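Side-chain contacts in transposon Tn7 transposition protein TnsA (Escherichia coli, PDB 1T0F), which cuts the 5' DNA strands at the ends of transposon Tn7 and, together with TnsB, forms the transposase that moves it: residues A[71-76]-A[118-123]; A[188-193]-A[236-241]; A[199-204]-A[229-234]; A[241-246]-A[263-268]. All coordinates share one frame; numbering follows the deposited sequence.

Interaction 1: A[71-76]-A[118-123]; sequences LSLEWE and FLVDCK
The phenyl ring of F118 takes L73 on one face: methyl CD1 sits 4.0 Å above the ring plane, displaced toward the rim where CG and CD1 of F118 lie. The same L73 methyl also reaches V120, with CD1 of L73 3.8 Å from CG2 of V120, and the second methyl, CD2, is 4.1 Å from that V120 CG2. A single leucine therefore drops from the helix between two strand residues, using both branches on V120 but just one on the ring. V120 turns CG2 to the helix because its other methyl, CG1, stands anti to the backbone N (chi1 -174°). F118 and V120 point to the helix while L119, between them, points away, the usual alternation of a strand. This is the restriction-endonuclease-like core of the PDDEXK clan: helix 64-75, which carries the catalytic E66, packs on strand 115-122, which carries the metal ligand D117 immediately before F118. I82 and F130, from the strands on either side of 115-122, extend the apolar patch around L73. F118 also touches V134, a magnesium-site residue, and its side chain lies about 8 Å from the bound magnesium ion. A chain of another protein in the assembly packs an apolar side chain on L73.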
loop_
_atom_site.group_PDB
_atom_site.type_symbol
_atom_site.label_atom_id
_atom_site.label_comp_id
_atom_site.label_asym_id
_atom_site.label_seq_id
_atom_site.Cartn_x
_atom_site.Cartn_y
_atom_site.Cartn_z
ATOM N N LEU A 71 2.157 -2.754 -4.700
ATOM C CA LEU A 71 2.582 -3.428 -5.929
ATOM C C LEU A 71 1.389 -3.705 -6.848
ATOM O O LEU A 71 1.495 -3.595 -8.074
ATOM C CB LEU A 71 3.313 -4.730 -5.593
ATOM C CG LEU A 71 4.650 -4.580 -4.857
ATOM C CD1 LEU A 71 5.151 -5.946 -4.395
ATOM C CD2 LEU A 71 5.667 -3.919 -5.774
ATOM N N SER A 72 0.254 -4.060 -6.258
ATOM C CA SER A 72 -0.954 -4.325 -7.038
ATOM C C SER A 72 -1.458 -3.041 -7.704
ATOM O O SER A 72 -1.913 -3.068 -8.852
ATOM C CB SER A 72 -2.053 -4.915 -6.143
ATOM O OG SER A 72 -1.612 -6.105 -5.502
ATOM N N LEU A 73 -1.390 -1.918 -6.986
ATOM C CA LEU A 73 -1.835 -0.634 -7.536
ATOM C C LEU A 73 -0.915 -0.141 -8.649
ATOM O O LEU A 73 -1.382 0.338 -9.684
ATOM C CB LEU A 73 -1.892 0.434 -6.435
ATOM C CG LEU A 73 -2.954 0.273 -5.344
ATOM C CD1 LEU A 73 -2.682 1.280 -4.227
ATOM C CD2 LEU A 73 -4.347 0.482 -5.939
ATOM N N GLU A 74 0.392 -0.254 -8.421
ATOM C CA GLU A 74 1.411 0.180 -9.384
ATOM C C GLU A 74 1.339 -0.638 -10.676
ATOM O O GLU A 74 1.783 -0.194 -11.731
ATOM C CB GLU A 74 2.797 0.049 -8.739
ATOM C CG GLU A 74 3.990 0.453 -9.598
ATOM C CD GLU A 74 4.160 1.964 -9.762
ATOM O OE1 GLU A 74 3.708 2.739 -8.885
ATOM O OE2 GLU A 74 4.774 2.374 -10.766
ATOM N N TRP A 75 0.769 -1.834 -10.587
ATOM C CA TRP A 75 0.622 -2.699 -11.756
ATOM C C TRP A 75 -0.509 -2.223 -12.684
ATOM O O TRP A 75 -0.424 -2.382 -13.901
ATOM C CB TRP A 75 0.325 -4.129 -11.303
ATOM C CG TRP A 75 0.051 -5.081 -12.434
ATOM C CD1 TRP A 75 0.974 -5.750 -13.187
ATOM C CD2 TRP A 75 -1.232 -5.442 -12.954
ATOM N NE1 TRP A 75 0.342 -6.511 -14.146
ATOM C CE2 TRP A 75 -1.013 -6.338 -14.026
ATOM C CE3 TRP A 75 -2.547 -5.094 -12.622
ATOM C CZ2 TRP A 75 -2.061 -6.891 -14.768
ATOM C CZ3 TRP A 75 -3.593 -5.645 -13.360
ATOM C CH2 TRP A 75 -3.341 -6.535 -14.421
ATOM N N GLU A 76 -1.568 -1.654 -12.107
ATOM C CA GLU A 76 -2.725 -1.182 -12.881
ATOM C C GLU A 76 -2.407 -0.022 -13.820
ATOM O O GLU A 76 -1.949 1.030 -13.383
ATOM C CB GLU A 76 -3.851 -0.756 -11.935
ATOM C CG GLU A 76 -4.439 -1.885 -11.095
ATOM C CD GLU A 76 -5.232 -2.890 -11.920
ATOM O OE1 GLU A 76 -5.614 -2.561 -13.065
ATOM O OE2 GLU A 76 -5.489 -4.002 -11.410
ATOM N N PHE A 118 -3.893 4.409 1.675
ATOM C CA PHE A 118 -3.706 4.825 0.278
ATOM C C PHE A 118 -4.877 5.634 -0.256
ATOM O O PHE A 118 -6.036 5.260 -0.072
ATOM C CB PHE A 118 -3.561 3.614 -0.662
ATOM C CG PHE A 118 -2.403 2.713 -0.353
ATOM C CD1 PHE A 118 -1.124 3.002 -0.825
ATOM C CD2 PHE A 118 -2.602 1.538 0.372
ATOM C CE1 PHE A 118 -0.057 2.129 -0.582
ATOM C CE2 PHE A 118 -1.547 0.658 0.621
ATOM C CZ PHE A 118 -0.269 0.950 0.143
ATOM N N LEU A 119 -4.575 6.744 -0.920
ATOM C CA LEU A 119 -5.604 7.548 -1.574
ATOM C C LEU A 119 -5.156 7.414 -3.026
ATOM O O LEU A 119 -4.043 7.807 -3.377
ATOM C CB LEU A 119 -5.567 9.014 -1.131
ATOM C CG LEU A 119 -6.535 9.896 -1.931
ATOM C CD1 LEU A 119 -7.965 9.408 -1.761
ATOM C CD2 LEU A 119 -6.420 11.347 -1.465
ATOM N N VAL A 120 -6.019 6.854 -3.862
ATOM C CA VAL A 120 -5.651 6.575 -5.247
ATOM C C VAL A 120 -6.441 7.374 -6.262
ATOM O O VAL A 120 -7.654 7.540 -6.121
ATOM C CB VAL A 120 -5.849 5.052 -5.539
ATOM C CG1 VAL A 120 -5.325 4.686 -6.940
ATOM C CG2 VAL A 120 -5.134 4.224 -4.467
ATOM N N ASP A 121 -5.733 7.872 -7.277
ATOM C CA ASP A 121 -6.341 8.626 -8.370
ATOM C C ASP A 121 -6.143 7.808 -9.650
ATOM O O ASP A 121 -5.051 7.318 -9.907
ATOM C CB ASP A 121 -5.662 9.989 -8.533
ATOM C CG ASP A 121 -6.011 10.954 -7.414
ATOM O OD1 ASP A 121 -7.189 11.349 -7.318
ATOM O OD2 ASP A 121 -5.109 11.313 -6.632
ATOM N N CYS A 122 -7.195 7.663 -10.446
ATOM C CA CYS A 122 -7.103 6.903 -11.692
ATOM C C CYS A 122 -7.467 7.795 -12.879
ATOM O O CYS A 122 -8.251 8.739 -12.738
ATOM C CB CYS A 122 -8.038 5.692 -11.645
ATOM S SG CYS A 122 -7.669 4.516 -10.305
ATOM N N LYS A 123 -6.896 7.490 -14.039
ATOM C CA LYS A 123 -7.131 8.268 -15.256
ATOM C C LYS A 123 -8.518 8.047 -15.829
ATOM O O LYS A 123 -9.125 8.960 -16.390
ATOM C CB LYS A 123 -6.088 7.916 -16.317
ATOM C CG LYS A 123 -4.680 8.336 -15.948
ATOM C CD LYS A 123 -3.675 7.951 -17.019
ATOM C CE LYS A 123 -3.600 6.445 -17.198
ATOM N NZ LYS A 123 -2.519 6.066 -18.157
#

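Interaction 2: A[188-193]-A[236-241]; sequences EEVSAE and RALTAN
N241 and E188 make the firm part of this contact. The amide nitrogen ND2 of N241 donates to the backbone O of E188 at 3.2 Å, with an N-H...O angle of 162° and the acceptor close to the amide plane. ND2 also donates to A237 O, 2.8 Å away and again near the amide plane, so the two bonds together fix how the amide is turned. A237 O takes the backbone N of N241 as well, the two donors arriving from opposite faces of its carbonyl plane. With CG beside its own backbone N (chi1 -80°), N241 folds back over the last turn of helix 230-240 of the C-terminal region, whose helices and hairpin are consistent with a winged-helix fold. A237 is buried, and its CB lies 3.3 Å from OE1 of E188, which arrives on an extended chain. A looser apolar touch, V190 CG2 to L238 CD2 at 4.4 Å, is backed by L194 of helix 192-195, which packs on L238. The solvent side is that of E188, an exposed residue with its carboxylate at the margin. The polar part of the contact thus comes down to one asparagine amide bridging a loop carbonyl and a helix carbonyl, a link that does not depend on charge.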
loop_
_atom_site.group_PDB
_atom_site.type_symbol
_atom_site.label_atom_id
_atom_site.label_comp_id
_atom_site.label_asym_id
_atom_site.label_seq_id
_atom_site.Cartn_x
_atom_site.Cartn_y
_atom_site.Cartn_z
ATOM N N GLU A 188 18.025 -6.010 -0.633
ATOM C CA GLU A 188 19.391 -5.546 -0.856
ATOM C C GLU A 188 19.470 -4.056 -1.181
ATOM O O GLU A 188 18.658 -3.526 -1.943
ATOM C CB GLU A 188 20.057 -6.335 -1.987
ATOM C CG GLU A 188 21.512 -5.935 -2.211
ATOM C CD GLU A 188 22.156 -6.642 -3.387
ATOM O OE1 GLU A 188 21.721 -6.410 -4.534
ATOM O OE2 GLU A 188 23.101 -7.430 -3.165
ATOM N N GLU A 189 20.459 -3.389 -0.597
ATOM C CA GLU A 189 20.672 -1.967 -0.827
ATOM C C GLU A 189 21.123 -1.753 -2.269
ATOM O O GLU A 189 21.976 -2.483 -2.776
ATOM C CB GLU A 189 21.739 -1.431 0.128
ATOM C CG GLU A 189 22.066 0.034 -0.090
ATOM C CD GLU A 189 20.847 0.924 0.061
ATOM O OE1 GLU A 189 20.352 1.074 1.200
ATOM O OE2 GLU A 189 20.380 1.468 -0.965
ATOM N N VAL A 190 20.552 -0.748 -2.924
ATOM C CA VAL A 190 20.901 -0.457 -4.307
ATOM C C VAL A 190 22.102 0.484 -4.407
ATOM O O VAL A 190 22.017 1.661 -4.064
ATOM C CB VAL A 190 19.702 0.163 -5.062
ATOM C CG1 VAL A 190 19.230 1.424 -4.349
ATOM C CG2 VAL A 190 20.097 0.469 -6.500
ATOM N N SER A 191 23.224 -0.050 -4.876
ATOM C CA SER A 191 24.434 0.745 -5.025
ATOM C C SER A 191 24.386 1.483 -6.357
ATOM O O SER A 191 23.519 1.219 -7.189
ATOM C CB SER A 191 25.666 -0.158 -4.985
ATOM O OG SER A 191 25.669 -1.059 -6.078
ATOM N N ALA A 192 25.317 2.409 -6.558
ATOM C CA ALA A 192 25.368 3.167 -7.802
ATOM C C ALA A 192 25.738 2.222 -8.940
ATOM O O ALA A 192 25.349 2.425 -10.091
ATOM C CB ALA A 192 26.398 4.283 -7.689
ATOM N N GLU A 193 26.490 1.182 -8.600
ATOM C CA GLU A 193 26.929 0.191 -9.568
ATOM C C GLU A 193 25.729 -0.633 -10.035
ATOM O O GLU A 193 25.590 -0.930 -11.221
ATOM C CB GLU A 193 27.979 -0.731 -8.937
ATOM C CG GLU A 193 29.173 -0.014 -8.297
ATOM C CD GLU A 193 28.847 0.635 -6.953
ATOM O OE1 GLU A 193 28.091 1.628 -6.924
ATOM O OE2 GLU A 193 29.352 0.150 -5.917
ATOM N N ARG A 236 16.609 -9.086 -9.549
ATOM C CA ARG A 236 15.824 -9.288 -8.345
ATOM C C ARG A 236 15.902 -8.069 -7.425
ATOM O O ARG A 236 14.878 -7.594 -6.929
ATOM C CB ARG A 236 16.320 -10.539 -7.613
ATOM C CG ARG A 236 15.484 -10.950 -6.413
ATOM C CD ARG A 236 16.010 -12.262 -5.823
ATOM N NE ARG A 236 15.270 -12.681 -4.636
ATOM C CZ ARG A 236 15.222 -11.986 -3.502
ATOM N NH1 ARG A 236 15.871 -10.835 -3.400
ATOM N NH2 ARG A 236 14.525 -12.444 -2.469
ATOM N N ALA A 237 17.115 -7.563 -7.207
ATOM C CA ALA A 237 17.315 -6.407 -6.335
ATOM C C ALA A 237 16.665 -5.146 -6.897
ATOM O O ALA A 237 16.026 -4.383 -6.161
ATOM C CB ALA A 237 18.813 -6.175 -6.105
ATOM N N LEU A 238 16.817 -4.923 -8.200
ATOM C CA LEU A 238 16.233 -3.742 -8.828
ATOM C C LEU A 238 14.706 -3.826 -8.832
ATOM O O LEU A 238 14.018 -2.810 -8.710
ATOM C CB LEU A 238 16.764 -3.590 -10.259
ATOM C CG LEU A 238 18.244 -3.191 -10.349
ATOM C CD1 LEU A 238 18.783 -3.434 -11.764
ATOM C CD2 LEU A 238 18.388 -1.724 -9.944
ATOM N N THR A 239 14.178 -5.040 -8.959
ATOM C CA THR A 239 12.733 -5.231 -8.971
ATOM C C THR A 239 12.143 -5.009 -7.574
ATOM O O THR A 239 11.114 -4.355 -7.428
ATOM C CB THR A 239 12.347 -6.652 -9.451
ATOM O OG1 THR A 239 12.838 -6.862 -10.782
ATOM C CG2 THR A 239 10.832 -6.806 -9.472
ATOM N N ALA A 240 12.803 -5.549 -6.553
ATOM C CA ALA A 240 12.330 -5.404 -5.174
ATOM C C ALA A 240 12.304 -3.933 -4.762
ATOM O O ALA A 240 11.437 -3.499 -3.993
ATOM C CB ALA A 240 13.225 -6.197 -4.233
ATOM N N ASN A 241 13.256 -3.165 -5.278
ATOM C CA ASN A 241 13.337 -1.744 -4.975
ATOM C C ASN A 241 12.400 -0.903 -5.832
ATOM O O ASN A 241 12.276 0.305 -5.619
ATOM C CB ASN A 241 14.778 -1.260 -5.123
ATOM C CG ASN A 241 15.622 -1.602 -3.918
ATOM O OD1 ASN A 241 15.608 -0.885 -2.922
ATOM N ND2 ASN A 241 16.347 -2.716 -3.992
#

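Interaction 3: A[199-204]-A[229-234]; sequences SPLAHI and GKTLSE
Apolar contact between L201 and T231 joins helix 198-207 to helix 230-240. The touching atoms are L201 CD2 and T231 CG2, 4.1 Å apart, and the two side chains run antiparallel alongside one another. T231 presents its methyl because CG2 stands anti to the backbone N, which sets OG1 beside that N (chi1 -56°). The same L201 methyl, CD2, lies 4.5 Å from OE1 of E234, one helical turn further on, so it sits between the T231 methyl and, more loosely, that carboxylate oxygen; beyond these the leucine also rests on I235 and L238. The backbones stay well apart, with 8.7 Å between the CA atoms of L201 and T231. These two helices, with helix 213-223 between them in the chain and the strand pair 244-245 and 261-262 after them, follow an order consistent with a winged-helix domain, in keeping with the HTH clan of this region. The polar ends are met from outside the pair. T231 OG1 bonds to OD1 of D221 on helix 213-223, and the T231 side chain also touches C217 and V220 of that helix. E234 is buried like the leucine, and its OE1 takes a hydrogen bond from NE2 of Q197, which comes just before helix 198-207.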
loop_
_atom_site.group_PDB
_atom_site.type_symbol
_atom_site.label_atom_id
_atom_site.label_comp_id
_atom_site.label_asym_id
_atom_site.label_seq_id
_atom_site.Cartn_x
_atom_site.Cartn_y
_atom_site.Cartn_z
ATOM N N SER A 199 20.235 0.480 -17.439
ATOM C CA SER A 199 20.357 0.785 -18.860
ATOM C C SER A 199 20.757 -0.436 -19.698
ATOM O O SER A 199 20.054 -0.799 -20.642
ATOM C CB SER A 199 21.358 1.927 -19.066
ATOM O OG SER A 199 21.471 2.270 -20.435
ATOM N N PRO A 200 21.885 -1.087 -19.369
ATOM C CA PRO A 200 22.261 -2.254 -20.170
ATOM C C PRO A 200 21.252 -3.398 -20.075
ATOM O O PRO A 200 20.991 -4.085 -21.060
ATOM C CB PRO A 200 23.638 -2.625 -19.619
ATOM C CG PRO A 200 23.593 -2.130 -18.208
ATOM C CD PRO A 200 22.909 -0.797 -18.352
ATOM N N LEU A 201 20.674 -3.595 -18.895
ATOM C CA LEU A 201 19.692 -4.659 -18.713
ATOM C C LEU A 201 18.441 -4.369 -19.534
ATOM O O LEU A 201 17.820 -5.288 -20.081
ATOM C CB LEU A 201 19.326 -4.802 -17.229
ATOM C CG LEU A 201 20.427 -5.335 -16.308
ATOM C CD1 LEU A 201 19.954 -5.273 -14.857
ATOM C CD2 LEU A 201 20.785 -6.762 -16.708
ATOM N N ALA A 202 18.079 -3.090 -19.619
ATOM C CA ALA A 202 16.906 -2.662 -20.374
ATOM C C ALA A 202 17.049 -2.987 -21.861
ATOM O O ALA A 202 16.073 -3.347 -22.522
ATOM C CB ALA A 202 16.688 -1.164 -20.193
ATOM N N HIS A 203 18.264 -2.848 -22.383
ATOM C CA HIS A 203 18.513 -3.133 -23.793
ATOM C C HIS A 203 18.397 -4.624 -24.079
ATOM O O HIS A 203 17.776 -5.026 -25.063
ATOM C CB HIS A 203 19.900 -2.640 -24.210
ATOM C CG HIS A 203 20.025 -1.149 -24.249
ATOM N ND1 HIS A 203 20.226 -0.387 -23.118
ATOM C CD2 HIS A 203 19.959 -0.275 -25.282
ATOM C CE1 HIS A 203 20.281 0.891 -23.452
ATOM N NE2 HIS A 203 20.122 0.986 -24.759
ATOM N N ILE A 204 18.991 -5.437 -23.213
ATOM C CA ILE A 204 18.949 -6.884 -23.374
ATOM C C ILE A 204 17.509 -7.384 -23.299
ATOM O O ILE A 204 17.051 -8.127 -24.167
ATOM C CB ILE A 204 19.792 -7.586 -22.283
ATOM C CG1 ILE A 204 21.254 -7.158 -22.410
ATOM C CG2 ILE A 204 19.664 -9.102 -22.407
ATOM C CD1 ILE A 204 22.160 -7.726 -21.334
ATOM N N GLY A 229 24.137 -17.095 -11.695
ATOM C CA GLY A 229 23.013 -16.395 -11.092
ATOM C C GLY A 229 23.236 -14.916 -10.827
ATOM O O GLY A 229 22.466 -14.291 -10.095
ATOM N N LYS A 230 24.279 -14.349 -11.426
ATOM C CA LYS A 230 24.598 -12.936 -11.235
ATOM C C LYS A 230 23.530 -11.978 -11.764
ATOM O O LYS A 230 23.066 -11.093 -11.048
ATOM C CB LYS A 230 25.935 -12.605 -11.907
ATOM C CG LYS A 230 26.347 -11.147 -11.776
ATOM C CD LYS A 230 26.484 -10.755 -10.314
ATOM C CE LYS A 230 26.855 -9.292 -10.167
ATOM N NZ LYS A 230 26.943 -8.880 -8.737
ATOM N N THR A 231 23.152 -12.156 -13.024
ATOM C CA THR A 231 22.165 -11.298 -13.651
ATOM C C THR A 231 20.805 -11.334 -12.948
ATOM O O THR A 231 20.193 -10.288 -12.722
ATOM C CB THR A 231 22.013 -11.665 -15.131
ATOM O OG1 THR A 231 23.300 -11.587 -15.763
ATOM C CG2 THR A 231 21.052 -10.713 -15.827
ATOM N N LEU A 232 20.338 -12.525 -12.586
ATOM C CA LEU A 232 19.050 -12.640 -11.901
ATOM C C LEU A 232 19.085 -11.915 -10.558
ATOM O O LEU A 232 18.106 -11.278 -10.169
ATOM C CB LEU A 232 18.674 -14.111 -11.671
ATOM C CG LEU A 232 17.372 -14.353 -10.889
ATOM C CD1 LEU A 232 16.199 -13.722 -11.621
ATOM C CD2 LEU A 232 17.141 -15.851 -10.714
ATOM N N SER A 233 20.209 -12.013 -9.853
ATOM C CA SER A 233 20.333 -11.358 -8.552
ATOM C C SER A 233 20.234 -9.848 -8.706
ATOM O O SER A 233 19.678 -9.165 -7.846
ATOM C CB SER A 233 21.656 -11.733 -7.872
ATOM O OG SER A 233 22.773 -11.219 -8.580
ATOM N N GLU A 234 20.768 -9.323 -9.803
ATOM C CA GLU A 234 20.707 -7.887 -10.046
ATOM C C GLU A 234 19.271 -7.485 -10.371
ATOM O O GLU A 234 18.760 -6.495 -9.854
ATOM C CB GLU A 234 21.628 -7.497 -11.203
ATOM C CG GLU A 234 23.076 -7.895 -10.996
ATOM C CD GLU A 234 23.984 -7.364 -12.088
ATOM O OE1 GLU A 234 23.590 -7.433 -13.274
ATOM O OE2 GLU A 234 25.095 -6.889 -11.762
#

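Interaction 4: A[241-246]-A[263-268]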
loop_
_atom_site.group_PDB
_atom_site.type_symbol
_atom_site.label_atom_id
_atom_site.label_comp_id
_atom_site.label_asym_id
_atom_site.label_seq_id
_atom_site.Cartn_x
_atom_site.Cartn_y
_atom_site.Cartn_z
ATOM N N ASN A 241 13.256 -3.165 -5.278
ATOM C CA ASN A 241 13.337 -1.744 -4.975
ATOM C C ASN A 241 12.400 -0.903 -5.832
ATOM O O ASN A 241 12.276 0.305 -5.619
ATOM C CB ASN A 241 14.778 -1.260 -5.123
ATOM C CG ASN A 241 15.622 -1.602 -3.918
ATOM O OD1 ASN A 241 15.608 -0.885 -2.922
ATOM N ND2 ASN A 241 16.347 -2.716 -3.992
ATOM N N GLY A 242 11.748 -1.541 -6.802
ATOM C CA GLY A 242 10.790 -0.838 -7.644
ATOM C C GLY A 242 11.263 -0.272 -8.972
ATOM O O GLY A 242 10.439 0.197 -9.764
ATOM N N PHE A 243 12.570 -0.295 -9.221
ATOM C CA PHE A 243 13.102 0.235 -10.474
ATOM C C PHE A 243 12.653 -0.613 -11.657
ATOM O O PHE A 243 12.598 -0.144 -12.790
ATOM C CB PHE A 243 14.621 0.335 -10.391
ATOM C CG PHE A 243 15.082 1.332 -9.375
ATOM C CD1 PHE A 243 14.706 2.666 -9.488
ATOM C CD2 PHE A 243 15.837 0.937 -8.278
ATOM C CE1 PHE A 243 15.068 3.596 -8.523
ATOM C CE2 PHE A 243 16.207 1.861 -7.302
ATOM C CZ PHE A 243 15.820 3.194 -7.427
ATOM N N ILE A 244 12.315 -1.863 -11.372
ATOM C CA ILE A 244 11.811 -2.768 -12.383
ATOM C C ILE A 244 10.478 -3.292 -11.871
ATOM O O ILE A 244 10.375 -3.692 -10.711
ATOM C CB ILE A 244 12.751 -3.975 -12.596
ATOM C CG1 ILE A 244 14.108 -3.494 -13.112
ATOM C CG2 ILE A 244 12.127 -4.967 -13.584
ATOM C CD1 ILE A 244 15.130 -4.619 -13.247
ATOM N N LYS A 245 9.452 -3.252 -12.713
ATOM C CA LYS A 245 8.158 -3.793 -12.332
ATOM C C LYS A 245 7.824 -4.868 -13.366
ATOM O O LYS A 245 8.334 -4.838 -14.490
ATOM C CB LYS A 245 7.083 -2.704 -12.281
ATOM C CG LYS A 245 6.984 -1.842 -13.505
ATOM C CD LYS A 245 6.343 -0.491 -13.177
ATOM C CE LYS A 245 4.836 -0.567 -13.048
ATOM N NZ LYS A 245 4.234 0.803 -12.895
ATOM N N PHE A 246 6.995 -5.828 -12.982
ATOM C CA PHE A 246 6.659 -6.916 -13.893
ATOM C C PHE A 246 5.206 -7.338 -13.748
ATOM O O PHE A 246 4.447 -6.717 -13.011
ATOM C CB PHE A 246 7.570 -8.112 -13.616
ATOM C CG PHE A 246 7.396 -8.709 -12.239
ATOM C CD1 PHE A 246 7.877 -8.051 -11.109
ATOM C CD2 PHE A 246 6.756 -9.937 -12.077
ATOM C CE1 PHE A 246 7.724 -8.612 -9.830
ATOM C CE2 PHE A 246 6.599 -10.505 -10.812
ATOM C CZ PHE A 246 7.084 -9.842 -9.682
ATOM N N SER A 263 12.811 1.266 -15.528
ATOM C CA SER A 263 12.869 2.721 -15.471
ATOM C C SER A 263 14.274 3.257 -15.739
ATOM O O SER A 263 15.269 2.650 -15.339
ATOM C CB SER A 263 12.398 3.199 -14.102
ATOM O OG SER A 263 13.200 2.630 -13.082
ATOM N N GLN A 264 14.339 4.391 -16.431
ATOM C CA GLN A 264 15.602 5.057 -16.743
ATOM C C GLN A 264 15.780 6.081 -15.638
ATOM O O GLN A 264 15.117 7.114 -15.651
ATOM C CB GLN A 264 15.523 5.822 -18.066
ATOM C CG GLN A 264 15.167 5.017 -19.293
ATOM C CD GLN A 264 15.071 5.904 -20.525
ATOM O OE1 GLN A 264 16.034 6.584 -20.891
ATOM N NE2 GLN A 264 13.904 5.908 -21.165
ATOM N N VAL A 265 16.661 5.814 -14.686
ATOM C CA VAL A 265 16.843 6.760 -13.599
ATOM C C VAL A 265 18.243 7.337 -13.520
ATOM O O VAL A 265 19.222 6.699 -13.904
ATOM C CB VAL A 265 16.504 6.127 -12.233
ATOM C CG1 VAL A 265 15.075 5.613 -12.239
ATOM C CG2 VAL A 265 17.479 5.007 -11.922
ATOM N N VAL A 266 18.316 8.560 -13.015
ATOM C CA VAL A 266 19.576 9.252 -12.849
ATOM C C VAL A 266 19.865 9.355 -11.361
ATOM O O VAL A 266 19.016 9.782 -10.574
ATOM C CB VAL A 266 19.520 10.670 -13.445
ATOM C CG1 VAL A 266 20.828 11.393 -13.176
ATOM C CG2 VAL A 266 19.249 10.592 -14.939
ATOM N N ASN A 267 21.066 8.944 -10.984
ATOM C CA ASN A 267 21.500 8.987 -9.599
ATOM C C ASN A 267 21.858 10.445 -9.313
ATOM O O ASN A 267 22.927 10.917 -9.697
ATOM C CB ASN A 267 22.717 8.066 -9.429
ATOM C CG ASN A 267 23.036 7.775 -7.980
ATOM O OD1 ASN A 267 23.675 6.769 -7.664
ATOM N ND2 ASN A 267 22.605 8.656 -7.093
ATOM N N MET A 268 20.950 11.155 -8.652
ATOM C CA MET A 268 21.152 12.565 -8.341
ATOM C C MET A 268 22.372 12.850 -7.458
ATOM O O MET A 268 22.500 13.937 -6.898
ATOM C CB MET A 268 19.889 13.135 -7.690
ATOM C CG MET A 268 19.895 14.647 -7.532
ATOM S SD MET A 268 18.354 15.295 -6.861
ATOM C CE MET A 268 17.648 16.080 -8.301
#
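F243 O is the acceptor on which this contact turns: S263 gives it two hydrogen bonds. The backbone N of S263 lies 3.1 Å from F243 O, coming almost head-on to the carbonyl, and the hydroxyl OG of S263 lies 2.9 Å from the same oxygen, in the carbonyl plane on a lone pair. The hydroxyl can reach it because chi1 of S263 is 58°, which tucks OG between its own backbone N and carbonyl carbon. H53 NE2 adds a weak third bond to F243 O. The S263 hydroxyl also lies at the edge of the F243 ring, near its plane, with OG 3.9 Å from CD1 of F243. That CD1 meets CG1 of V265 at 4.0 Å, the two side chains standing roughly perpendicular. G242 closes helix 230-240 in a Schellman motif, and the chain then enters strand 244-245, whose antiparallel partner is 261-262; the pair is consistent with the wing of a winged-helix domain, and S263 extends the pairing just past it. Two residues on from F243, K245 pairs its backbone with C261. The NZ of K245 forms a salt bridge with OE2 of E74 on helix 64-75, reaching over to the endonuclease domain. L195 and L198 touch both F243 and V265, and Y51 meets the F243 ring with planes at about 30°.

Interaction 1 belongs to the catalytic domain; the other three lie in the C-terminal part, with centres 18 to 27 Å from it. Interactions 1 and 3 are buried and largely apolar, each resting on a leucine from a helix, whereas interaction 2 is partly buried and interaction 4 lies at the surface, and both depend on carbonyl hydrogen bonds. Interactions 2 and 3 use the same helix, 230-240, and meet where L238 CD1 touches L201 CD1 at 3.8 Å. Interaction 4 continues from interaction 2 through the shared N241. Interactions 1 and 4, though from different domains, touch across the domain boundary, where W75 also packs on the F246 carbonyl.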